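Local structure of CaaX farnesyltransferase beta subunit Ram1 (4L9P) at residues N117-P122 with L406-L411; Q236-F241 with P289-R294; C256-H261 with T283-L288; Y401-L406 with G479-V484. The protein probably forms, with its alpha subunit, the zinc-dependent enzyme that farnesylates a cysteine near the C terminus of target proteins, and contributes the peptide-binding part. All coordinates share one frame; numbering follows the deposited sequence.

Interaction 1: residues N117-P122 with L406-L411; sequences NKYGIP and LTRYIL
R408 is the first residue of helical segment 406-411 to meet the loop 117-122, its chain extended from CG to NE. NH1 and NH2 of R408 both bond to Y119 O, at 2.9 and 3.0 Å. The NH2 bond uses a lone pair in the carbonyl plane, whereas the NH1 bond is tilted 22° from it. I121 CD1 lies over one face of the guanidinium, offset toward its rim, and the NE end is salt-bridged to E404.

One turn later L411 takes the other branch of the same isoleucine, CB of L411 packing tightly on I121 CG2 at 3.5 Å. I121 has CG2 anti to its backbone nitrogen and CG1 beside it (chi1 -60°), which divides its branches between leucine and arginine. P122 CG then rests 3.4 Å from L411 O. Within the loop, N117 OD1 accepts from Y119 N in an Asx turn and also from I121 N, the two donors on opposite faces of its amide.

Within the alpha-alpha toroid, T407 and L411 also lean on L441 of helix 431-444, placing helix 403-413 between that helix and the loop leading to helix 126-135.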
# COMPACT_ATOMS: atom_id res chain seq x y z
N ASN B 117 9.14 21.16 -22.16
CA ASN B 117 8.41 22.38 -21.84
C ASN B 117 9.26 23.46 -21.17
O ASN B 117 10.47 23.27 -21.02
CB ASN B 117 7.12 22.05 -21.03
CG ASN B 117 7.41 21.55 -19.62
OD1 ASN B 117 8.46 21.79 -19.08
ND2 ASN B 117 6.44 20.86 -19.04
N LYS B 118 8.64 24.56 -20.74
CA LYS B 118 9.39 25.67 -20.18
C LYS B 118 10.07 25.36 -18.86
O LYS B 118 10.96 26.08 -18.41
CB LYS B 118 8.50 26.90 -20.04
CG LYS B 118 7.29 26.67 -19.15
CD LYS B 118 6.33 27.86 -19.21
CE LYS B 118 5.13 27.57 -18.29
NZ LYS B 118 3.91 28.42 -18.53
N TYR B 119 9.61 24.26 -18.24
CA TYR B 119 10.22 23.80 -16.99
C TYR B 119 11.24 22.70 -17.28
O TYR B 119 11.78 22.12 -16.30
CB TYR B 119 9.13 23.20 -16.06
CG TYR B 119 8.22 24.25 -15.47
CD1 TYR B 119 8.66 25.09 -14.41
CD2 TYR B 119 6.90 24.43 -15.96
CE1 TYR B 119 7.81 26.06 -13.86
CE2 TYR B 119 6.06 25.38 -15.41
CZ TYR B 119 6.51 26.18 -14.36
OH TYR B 119 5.66 27.14 -13.81
N GLY B 120 11.56 22.44 -18.54
CA GLY B 120 12.61 21.50 -18.89
C GLY B 120 12.13 20.05 -18.88
O GLY B 120 12.98 19.15 -18.87
N ILE B 121 10.82 19.83 -18.90
CA ILE B 121 10.28 18.47 -18.68
C ILE B 121 9.69 17.91 -20.00
O ILE B 121 9.00 18.65 -20.74
CB ILE B 121 9.16 18.55 -17.67
CG1 ILE B 121 9.71 19.12 -16.35
CG2 ILE B 121 8.52 17.13 -17.45
CD1 ILE B 121 8.63 19.38 -15.29
N PRO B 122 10.01 16.69 -20.38
CA PRO B 122 9.44 16.12 -21.60
C PRO B 122 7.93 15.96 -21.55
O PRO B 122 7.32 15.75 -20.50
CB PRO B 122 10.16 14.77 -21.76
CG PRO B 122 10.71 14.47 -20.41
CD PRO B 122 10.87 15.75 -19.64
N LEU B 406 6.92 15.54 -8.06
CA LEU B 406 6.30 14.30 -8.51
C LEU B 406 6.17 14.27 -10.02
O LEU B 406 6.35 13.25 -10.67
CB LEU B 406 4.95 14.12 -7.81
CG LEU B 406 4.26 12.83 -8.18
CD1 LEU B 406 5.11 11.62 -7.79
CD2 LEU B 406 2.82 12.75 -7.56
N THR B 407 5.79 15.44 -10.57
CA THR B 407 5.59 15.54 -11.99
C THR B 407 6.92 15.34 -12.76
O THR B 407 6.97 14.64 -13.78
CB THR B 407 5.02 16.91 -12.34
OG1 THR B 407 3.75 17.02 -11.71
CG2 THR B 407 4.77 16.99 -13.85
N ARG B 408 7.99 15.95 -12.24
CA ARG B 408 9.31 15.70 -12.83
C ARG B 408 9.67 14.22 -12.77
O ARG B 408 10.18 13.67 -13.74
CB ARG B 408 10.41 16.51 -12.14
CG ARG B 408 10.23 18.02 -12.37
CD ARG B 408 11.45 18.78 -11.75
NE ARG B 408 11.29 20.24 -12.02
CZ ARG B 408 11.57 20.82 -13.18
NH1 ARG B 408 12.13 20.13 -14.17
NH2 ARG B 408 11.27 22.13 -13.31
N TYR B 409 9.47 13.56 -11.60
CA TYR B 409 9.84 12.18 -11.56
C TYR B 409 9.07 11.35 -12.56
O TYR B 409 9.63 10.55 -13.28
CB TYR B 409 9.57 11.65 -10.15
CG TYR B 409 10.12 10.23 -9.94
CD1 TYR B 409 11.50 9.95 -10.12
CD2 TYR B 409 9.22 9.15 -9.79
CE1 TYR B 409 11.97 8.66 -10.06
CE2 TYR B 409 9.69 7.82 -9.68
CZ TYR B 409 11.05 7.59 -9.89
OH TYR B 409 11.54 6.31 -9.87
N ILE B 410 7.76 11.55 -12.66
CA ILE B 410 6.99 10.73 -13.60
C ILE B 410 7.36 11.02 -15.05
O ILE B 410 7.68 10.09 -15.81
CB ILE B 410 5.48 11.01 -13.39
CG1 ILE B 410 5.02 10.51 -11.99
CG2 ILE B 410 4.64 10.34 -14.52
CD1 ILE B 410 3.65 11.03 -11.60
N LEU B 411 7.36 12.30 -15.44
CA LEU B 411 7.57 12.61 -16.86
C LEU B 411 9.03 12.51 -17.28
O LEU B 411 9.30 12.08 -18.44
CB LEU B 411 7.00 14.00 -17.21
CG LEU B 411 5.49 14.07 -17.10
CD1 LEU B 411 5.00 15.55 -17.40
CD2 LEU B 411 4.80 13.07 -18.07

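Interaction 2: residues Q236-F241 with P289-R294; sequences QPDGGF and PEYLSR. With EDO (1,2-ethanediol), chain O.
The Y291 ring lies flat against the backbone of G240, the tightly packed half of the contact. G240 CA stands 3.8 Å from the ring centroid and only 9° off the normal, a CH-pi contact over the middle of the face. Glycine lets the chain come this close, having no side chain to stand between backbone and ring. Y291 has CG anti to its backbone N (chi1 163°), which carries the ring from helix 288-293 over to the turn, while its CB meets D238 O at 3.4 Å.

The turn itself is type I from Q236 to G239, with D238 OD1 accepting from G240 N in an Asx turn. The Gly-Gly-Phe sequence that ends the turn and follows it is consistent with the glycine-rich turns of prenyltransferase repeats, and F241 packs against helix 251-263.

Beyond the ring the contact becomes polar and wetter. R294 NH2 donates at 2.8 Å to a lone pair of D238 O, which lies close to the guanidinium plane. One water bridges D238 O to R294 NH1, and another joins D238 OD2 to R294 NH2. An ethanediol, probably from the crystallisation liquor, accepts from D238 N through O1. F216 of the alpha subunit Ram2 packs on both D238 and R294.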
# COMPACT_ATOMS: atom_id res chain seq x y z
N GLN B 236 -13.41 -10.73 9.88
CA GLN B 236 -12.73 -11.38 11.00
C GLN B 236 -13.14 -10.80 12.34
O GLN B 236 -13.61 -9.66 12.42
CB GLN B 236 -11.22 -11.18 10.86
CG GLN B 236 -10.66 -11.81 9.57
CD GLN B 236 -11.04 -13.31 9.46
OE1 GLN B 236 -11.72 -13.77 8.47
NE2 GLN B 236 -10.64 -14.06 10.45
N PRO B 237 -12.91 -11.54 13.45
CA PRO B 237 -13.31 -11.03 14.78
C PRO B 237 -12.68 -9.69 15.13
O PRO B 237 -13.29 -8.91 15.85
CB PRO B 237 -12.76 -12.09 15.72
CG PRO B 237 -12.87 -13.35 14.87
CD PRO B 237 -12.43 -12.93 13.50
N ASP B 238 -11.46 -9.45 14.65
CA ASP B 238 -10.77 -8.20 14.98
C ASP B 238 -11.20 -7.01 14.13
O ASP B 238 -10.65 -5.92 14.28
CB ASP B 238 -9.24 -8.35 14.95
CG ASP B 238 -8.67 -8.48 13.55
OD1 ASP B 238 -9.43 -8.56 12.57
OD2 ASP B 238 -7.44 -8.47 13.47
N GLY B 239 -12.22 -7.21 13.28
CA GLY B 239 -12.76 -6.10 12.51
C GLY B 239 -12.28 -5.98 11.07
O GLY B 239 -12.92 -5.35 10.24
N GLY B 240 -11.14 -6.61 10.79
CA GLY B 240 -10.59 -6.62 9.44
C GLY B 240 -11.18 -7.70 8.56
O GLY B 240 -12.18 -8.40 8.91
N PHE B 241 -10.51 -7.92 7.41
CA PHE B 241 -10.97 -8.87 6.40
C PHE B 241 -9.77 -9.65 5.90
O PHE B 241 -8.69 -9.09 5.63
CB PHE B 241 -11.54 -8.12 5.18
CG PHE B 241 -12.84 -7.47 5.43
CD1 PHE B 241 -12.91 -6.21 6.05
CD2 PHE B 241 -14.00 -8.14 5.08
CE1 PHE B 241 -14.19 -5.62 6.28
CE2 PHE B 241 -15.29 -7.56 5.35
CZ PHE B 241 -15.38 -6.31 5.95
N PRO B 289 -12.94 0.59 11.65
CA PRO B 289 -12.00 1.71 11.85
C PRO B 289 -11.08 1.46 13.06
O PRO B 289 -9.94 1.94 13.05
CB PRO B 289 -12.92 2.95 12.04
CG PRO B 289 -14.23 2.35 12.57
CD PRO B 289 -14.36 0.96 11.87
N GLU B 290 -11.57 0.77 14.10
CA GLU B 290 -10.70 0.41 15.21
C GLU B 290 -9.54 -0.49 14.74
O GLU B 290 -8.37 -0.28 15.16
CB GLU B 290 -11.51 -0.31 16.30
CG GLU B 290 -12.61 0.58 16.89
CD GLU B 290 -13.94 0.48 16.20
OE1 GLU B 290 -14.04 -0.02 15.08
OE2 GLU B 290 -14.95 0.92 16.81
N TYR B 291 -9.82 -1.46 13.86
CA TYR B 291 -8.78 -2.30 13.30
C TYR B 291 -7.78 -1.42 12.54
O TYR B 291 -6.56 -1.57 12.68
CB TYR B 291 -9.43 -3.32 12.38
CG TYR B 291 -8.48 -4.00 11.44
CD1 TYR B 291 -7.65 -5.03 11.86
CD2 TYR B 291 -8.37 -3.58 10.12
CE1 TYR B 291 -6.77 -5.68 10.99
CE2 TYR B 291 -7.53 -4.16 9.25
CZ TYR B 291 -6.69 -5.18 9.65
OH TYR B 291 -5.91 -5.79 8.70
N LEU B 292 -8.29 -0.50 11.73
CA LEU B 292 -7.34 0.32 10.96
C LEU B 292 -6.49 1.21 11.89
O LEU B 292 -5.29 1.40 11.67
CB LEU B 292 -8.10 1.20 9.96
CG LEU B 292 -8.90 0.40 8.92
CD1 LEU B 292 -9.83 1.29 8.05
CD2 LEU B 292 -7.92 -0.40 8.00
N SER B 293 -7.09 1.75 12.98
CA SER B 293 -6.30 2.53 13.94
C SER B 293 -5.14 1.68 14.51
O SER B 293 -4.04 2.20 14.78
CB SER B 293 -7.22 2.92 15.08
OG SER B 293 -6.46 3.49 16.16
N ARG B 294 -5.40 0.37 14.75
CA ARG B 294 -4.38 -0.52 15.28
C ARG B 294 -3.28 -0.84 14.25
O ARG B 294 -2.28 -1.51 14.62
CB ARG B 294 -5.04 -1.81 15.74
CG ARG B 294 -5.98 -1.60 16.98
CD ARG B 294 -6.32 -2.90 17.71
NE ARG B 294 -6.81 -3.88 16.78
CZ ARG B 294 -8.10 -4.10 16.46
NH1 ARG B 294 -9.07 -3.34 16.93
NH2 ARG B 294 -8.39 -5.08 15.61
C1 EDO O . -8.76 -11.54 13.19
O1 EDO O . -9.65 -11.66 14.31
C2 EDO O . -8.14 -12.83 12.66
O2 EDO O . -8.94 -13.98 12.39
O HOH W 1 -11.88 -3.83 16.12
O HOH W 2 -6.17 -6.45 15.23
O HOH W 3 -8.27 -6.24 6.91

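Interaction 3: residues C256-H261 with T283-L288; sequences CAMVVH and TFTDGL
H261 and F284 form the aromatic part of the contact. Their ring centroids are 4.7 Å apart and the planes meet at 56°, an oblique pairing. H261 CD2 sits over one face of the F284 ring, offset toward the rim, while NE2 of H261 approaches F284 CD1 to 3.4 Å. That imidazole nitrogen is hydrogen-bonded to P267 O, which helps fix the rotation of the ring. F284 meets a second ring as well, that of W228.

Apolar contacts converge on M258. Its chain is bent at both chi2 (-51°) and chi3, and the folded side chain offers a different atom to each of three residues: CG of M258 touches L288 CD2 at 3.8 Å, SD faces F284 CB, and CE reaches T285 CG2.

These residues join helix 251-263 of the alpha-alpha toroid to the connection that leads into helix 288-293. C256 on the same helix touches the bound farnesyl diphosphate analogue, whereas M258 and H261 pack against the connection.

Hydrogen bonds shape the connection internally and do not cross the contact. T283 OG1 accepts from T285 N in an ST turn, and T283 N donates to D286 OD2 at 3.1 Å. A type I turn over 283-286 runs into a type II turn over 285-288, in which G287 takes positive phi and the N-cap position. K235 NZ binds the backbone oxygens of both F284 and D286.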
# COMPACT_ATOMS: atom_id res chain seq x y z
N CYS B 256 -10.16 -3.39 -0.35
CA CYS B 256 -10.78 -3.97 -1.53
C CYS B 256 -12.20 -4.48 -1.25
O CYS B 256 -13.10 -4.27 -2.09
CB CYS B 256 -9.95 -5.14 -2.05
SG CYS B 256 -8.33 -4.66 -2.74
N ALA B 257 -12.42 -5.11 -0.08
CA ALA B 257 -13.75 -5.58 0.24
C ALA B 257 -14.72 -4.41 0.33
O ALA B 257 -15.87 -4.49 -0.15
CB ALA B 257 -13.74 -6.35 1.58
N MET B 258 -14.30 -3.33 1.00
CA MET B 258 -15.24 -2.22 1.18
C MET B 258 -15.50 -1.41 -0.08
O MET B 258 -16.61 -0.89 -0.24
CB MET B 258 -14.80 -1.33 2.32
CG MET B 258 -14.92 -2.05 3.67
SD MET B 258 -16.58 -2.86 4.03
CE MET B 258 -17.70 -1.52 3.77
N VAL B 259 -14.54 -1.35 -0.99
CA VAL B 259 -14.82 -0.72 -2.29
C VAL B 259 -15.81 -1.56 -3.05
O VAL B 259 -16.75 -1.00 -3.66
CB VAL B 259 -13.52 -0.56 -3.09
CG1 VAL B 259 -13.84 -0.32 -4.57
CG2 VAL B 259 -12.72 0.60 -2.51
N VAL B 260 -15.64 -2.89 -3.11
CA VAL B 260 -16.65 -3.73 -3.79
C VAL B 260 -18.03 -3.56 -3.13
O VAL B 260 -19.05 -3.41 -3.82
CB VAL B 260 -16.24 -5.18 -3.74
CG1 VAL B 260 -17.36 -6.15 -4.21
CG2 VAL B 260 -14.96 -5.37 -4.63
N HIS B 261 -18.02 -3.56 -1.79
CA HIS B 261 -19.29 -3.42 -1.05
C HIS B 261 -19.98 -2.12 -1.43
O HIS B 261 -21.20 -2.10 -1.68
CB HIS B 261 -18.94 -3.50 0.43
CG HIS B 261 -20.12 -3.55 1.34
ND1 HIS B 261 -20.95 -2.46 1.56
CD2 HIS B 261 -20.64 -4.59 2.05
CE1 HIS B 261 -21.93 -2.84 2.39
NE2 HIS B 261 -21.76 -4.12 2.70
N THR B 283 -22.25 -5.80 11.32
CA THR B 283 -22.20 -5.22 10.00
C THR B 283 -20.78 -5.30 9.48
O THR B 283 -19.83 -5.62 10.21
CB THR B 283 -22.55 -3.73 10.03
OG1 THR B 283 -21.50 -3.01 10.68
CG2 THR B 283 -23.93 -3.43 10.76
N PHE B 284 -20.68 -5.03 8.19
CA PHE B 284 -19.34 -5.09 7.54
C PHE B 284 -18.38 -4.08 8.13
O PHE B 284 -17.14 -4.30 8.06
CB PHE B 284 -19.49 -4.84 6.04
CG PHE B 284 -19.89 -6.08 5.28
CD1 PHE B 284 -21.23 -6.47 5.16
CD2 PHE B 284 -18.92 -6.93 4.75
CE1 PHE B 284 -21.58 -7.65 4.46
CE2 PHE B 284 -19.28 -8.08 4.05
CZ PHE B 284 -20.60 -8.46 3.92
N THR B 285 -18.89 -2.99 8.70
CA THR B 285 -18.00 -1.91 9.19
C THR B 285 -17.75 -2.00 10.70
O THR B 285 -16.94 -1.27 11.24
CB THR B 285 -18.55 -0.53 8.79
OG1 THR B 285 -19.86 -0.38 9.38
CG2 THR B 285 -18.60 -0.38 7.26
N ASP B 286 -18.44 -2.91 11.38
CA ASP B 286 -18.25 -3.05 12.84
C ASP B 286 -16.83 -3.46 13.15
O ASP B 286 -16.34 -4.44 12.61
CB ASP B 286 -19.21 -4.11 13.35
CG ASP B 286 -20.55 -3.56 13.75
OD1 ASP B 286 -20.70 -2.35 13.87
OD2 ASP B 286 -21.45 -4.42 13.97
N GLY B 287 -16.15 -2.68 13.99
CA GLY B 287 -14.79 -2.99 14.43
C GLY B 287 -13.77 -2.59 13.38
O GLY B 287 -12.55 -2.71 13.62
N LEU B 288 -14.21 -2.09 12.22
CA LEU B 288 -13.27 -1.82 11.10
C LEU B 288 -12.38 -0.57 11.29
O LEU B 288 -11.17 -0.68 11.20
CB LEU B 288 -14.04 -1.71 9.78
CG LEU B 288 -13.18 -1.40 8.54
CD1 LEU B 288 -12.04 -2.44 8.35
CD2 LEU B 288 -14.11 -1.39 7.34

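Interaction 4: residues Y401-L406 with G479-V484; sequences YSREGL and GSDIGV
The first turn of helix 403-413 receives the loop 479-484, with R403 and E404 reaching into it. R403 makes a salt bridge to D481: NE donates to OD1 of D481 at 2.8 Å in a nearly straight bond (167°). The oxygen is met on its syn side but from a direction tilted out of the carboxylate plane, and the guanidinium and carboxylate planes stand almost perpendicular, 89° apart. NH2 of R403 adds weak bonds to D481 OD1 and to D481 O. Over the guanidinium lies the next peptide, with I482 O 3.7 Å above the plane and near its centre, while NH1 goes to V444 O and OD2 of D481 to N399.

S402 is the N-cap of the helix, and its OG accepts from G405 N at 2.9 Å. Water serves the backbone N-H groups of R403 and E404. One water accepts from R403 N; another accepts from both E404 N and I482 N and donates to S480 O, stitching helix start to loop.

CG anti to the backbone N (chi1 171°) and an extended chain lay E404 beside I482, both pointing the same way, with I482 CD1 3.6 Å from E404 OE1. V484 crosses E404 at about a right angle: CG1 of V484 touches E404 CG at 3.8 Å, and V484 CG2 is likewise 3.8 Å from E404 CA. The E404 carboxylate divides its oxygens. OE2 is salt-bridged to R408, whereas E404 OE1 accepts from a water whose oxygen is 2.7 Å away and which also donates to G479 O. N344 of the alpha subunit Ram2 bonds to Y401 O and S480 OG.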
# COMPACT_ATOMS: atom_id res chain seq x y z
N TYR B 401 2.71 18.59 -0.32
CA TYR B 401 3.83 17.89 -0.93
C TYR B 401 4.18 18.72 -2.19
O TYR B 401 3.49 19.70 -2.51
CB TYR B 401 3.48 16.44 -1.33
CG TYR B 401 2.42 16.38 -2.41
CD1 TYR B 401 1.09 16.58 -2.14
CD2 TYR B 401 2.80 16.07 -3.71
CE1 TYR B 401 0.11 16.54 -3.14
CE2 TYR B 401 1.82 15.99 -4.74
CZ TYR B 401 0.48 16.21 -4.45
OH TYR B 401 -0.44 16.14 -5.51
N SER B 402 5.23 18.31 -2.90
CA SER B 402 5.67 19.00 -4.11
C SER B 402 5.08 18.37 -5.36
O SER B 402 5.55 17.32 -5.84
CB SER B 402 7.22 19.00 -4.19
OG SER B 402 7.61 19.58 -5.44
N ARG B 403 4.09 19.05 -5.95
CA ARG B 403 3.56 18.58 -7.23
C ARG B 403 4.61 18.66 -8.34
O ARG B 403 4.67 17.78 -9.21
CB ARG B 403 2.30 19.38 -7.62
CG ARG B 403 1.07 19.08 -6.72
CD ARG B 403 -0.23 19.84 -7.30
NE ARG B 403 -0.11 21.25 -7.39
CZ ARG B 403 -0.30 21.96 -8.48
NH1 ARG B 403 -0.74 21.42 -9.66
NH2 ARG B 403 -0.14 23.27 -8.39
N GLU B 404 5.46 19.68 -8.28
CA GLU B 404 6.53 19.82 -9.27
C GLU B 404 7.43 18.58 -9.19
O GLU B 404 7.76 18.01 -10.22
CB GLU B 404 7.37 21.08 -8.95
CG GLU B 404 8.62 21.14 -9.82
CD GLU B 404 9.45 22.41 -9.70
OE1 GLU B 404 9.15 23.22 -8.80
OE2 GLU B 404 10.34 22.60 -10.57
N GLY B 405 7.89 18.24 -7.98
CA GLY B 405 8.78 17.08 -7.86
C GLY B 405 8.18 15.79 -8.40
O GLY B 405 8.81 15.04 -9.15
N LEU B 406 6.92 15.54 -8.06
CA LEU B 406 6.30 14.30 -8.51
C LEU B 406 6.17 14.27 -10.02
O LEU B 406 6.35 13.25 -10.67
CB LEU B 406 4.95 14.12 -7.81
CG LEU B 406 4.26 12.83 -8.18
CD1 LEU B 406 5.11 11.62 -7.79
CD2 LEU B 406 2.82 12.75 -7.56
N GLY B 479 7.57 28.61 -7.97
CA GLY B 479 6.64 28.66 -6.87
C GLY B 479 6.73 27.36 -6.13
O GLY B 479 7.26 26.38 -6.63
N SER B 480 6.17 27.34 -4.94
CA SER B 480 6.26 26.11 -4.14
C SER B 480 5.18 25.09 -4.48
O SER B 480 5.31 23.91 -4.13
CB SER B 480 6.17 26.40 -2.67
OG SER B 480 4.85 26.78 -2.28
N ASP B 481 4.10 25.56 -5.09
CA ASP B 481 2.98 24.67 -5.42
C ASP B 481 2.52 24.93 -6.83
O ASP B 481 1.57 25.69 -7.07
CB ASP B 481 1.85 24.80 -4.40
CG ASP B 481 0.70 23.87 -4.68
OD1 ASP B 481 0.89 22.79 -5.30
OD2 ASP B 481 -0.43 24.21 -4.28
N ILE B 482 3.23 24.32 -7.79
CA ILE B 482 3.00 24.63 -9.19
C ILE B 482 2.80 23.41 -10.06
O ILE B 482 3.22 22.25 -9.71
CB ILE B 482 4.16 25.46 -9.79
CG1 ILE B 482 5.51 24.75 -9.54
CG2 ILE B 482 4.14 26.89 -9.26
CD1 ILE B 482 6.74 25.41 -10.30
N GLY B 483 2.11 23.65 -11.15
CA GLY B 483 1.83 22.61 -12.12
C GLY B 483 2.82 22.73 -13.26
O GLY B 483 2.74 23.66 -14.07
N VAL B 484 3.76 21.79 -13.33
CA VAL B 484 4.87 21.84 -14.31
C VAL B 484 4.68 20.89 -15.47
O VAL B 484 5.50 20.82 -16.39
CB VAL B 484 6.27 21.65 -13.66
CG1 VAL B 484 6.46 22.68 -12.56
CG2 VAL B 484 6.40 20.22 -13.02
O HOH W 4 3.09 21.35 -4.65
O HOH W 5 5.15 22.16 -6.61
O HOH W 6 7.52 23.61 -6.74
O HOH W 7 9.83 26.27 -8.81

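How the interactions relate
From the N terminus, the loop 117-122 opens interaction 1, which closes only at helix 403-413. Within that span segment 236-241 opens interaction 2, and 256-261 opens interaction 3; interaction 3 closes first, at 283-288, joining helix 251-263 to the connection before helix 288-293, and interaction 2 afterwards at 289-294, so one sits within the other. F241 packs on A257 and M258 between them. Segment 401-406 opens interaction 4, interaction 1 closes at 406-411, and interaction 4 closes at 479-484, so these two cross. Both hold helix 403-413, share L406 and meet at V484, whose O lies 2.8 Å from N117 ND2. Interactions 1 and 3 lie on opposite sides of the chain's centre.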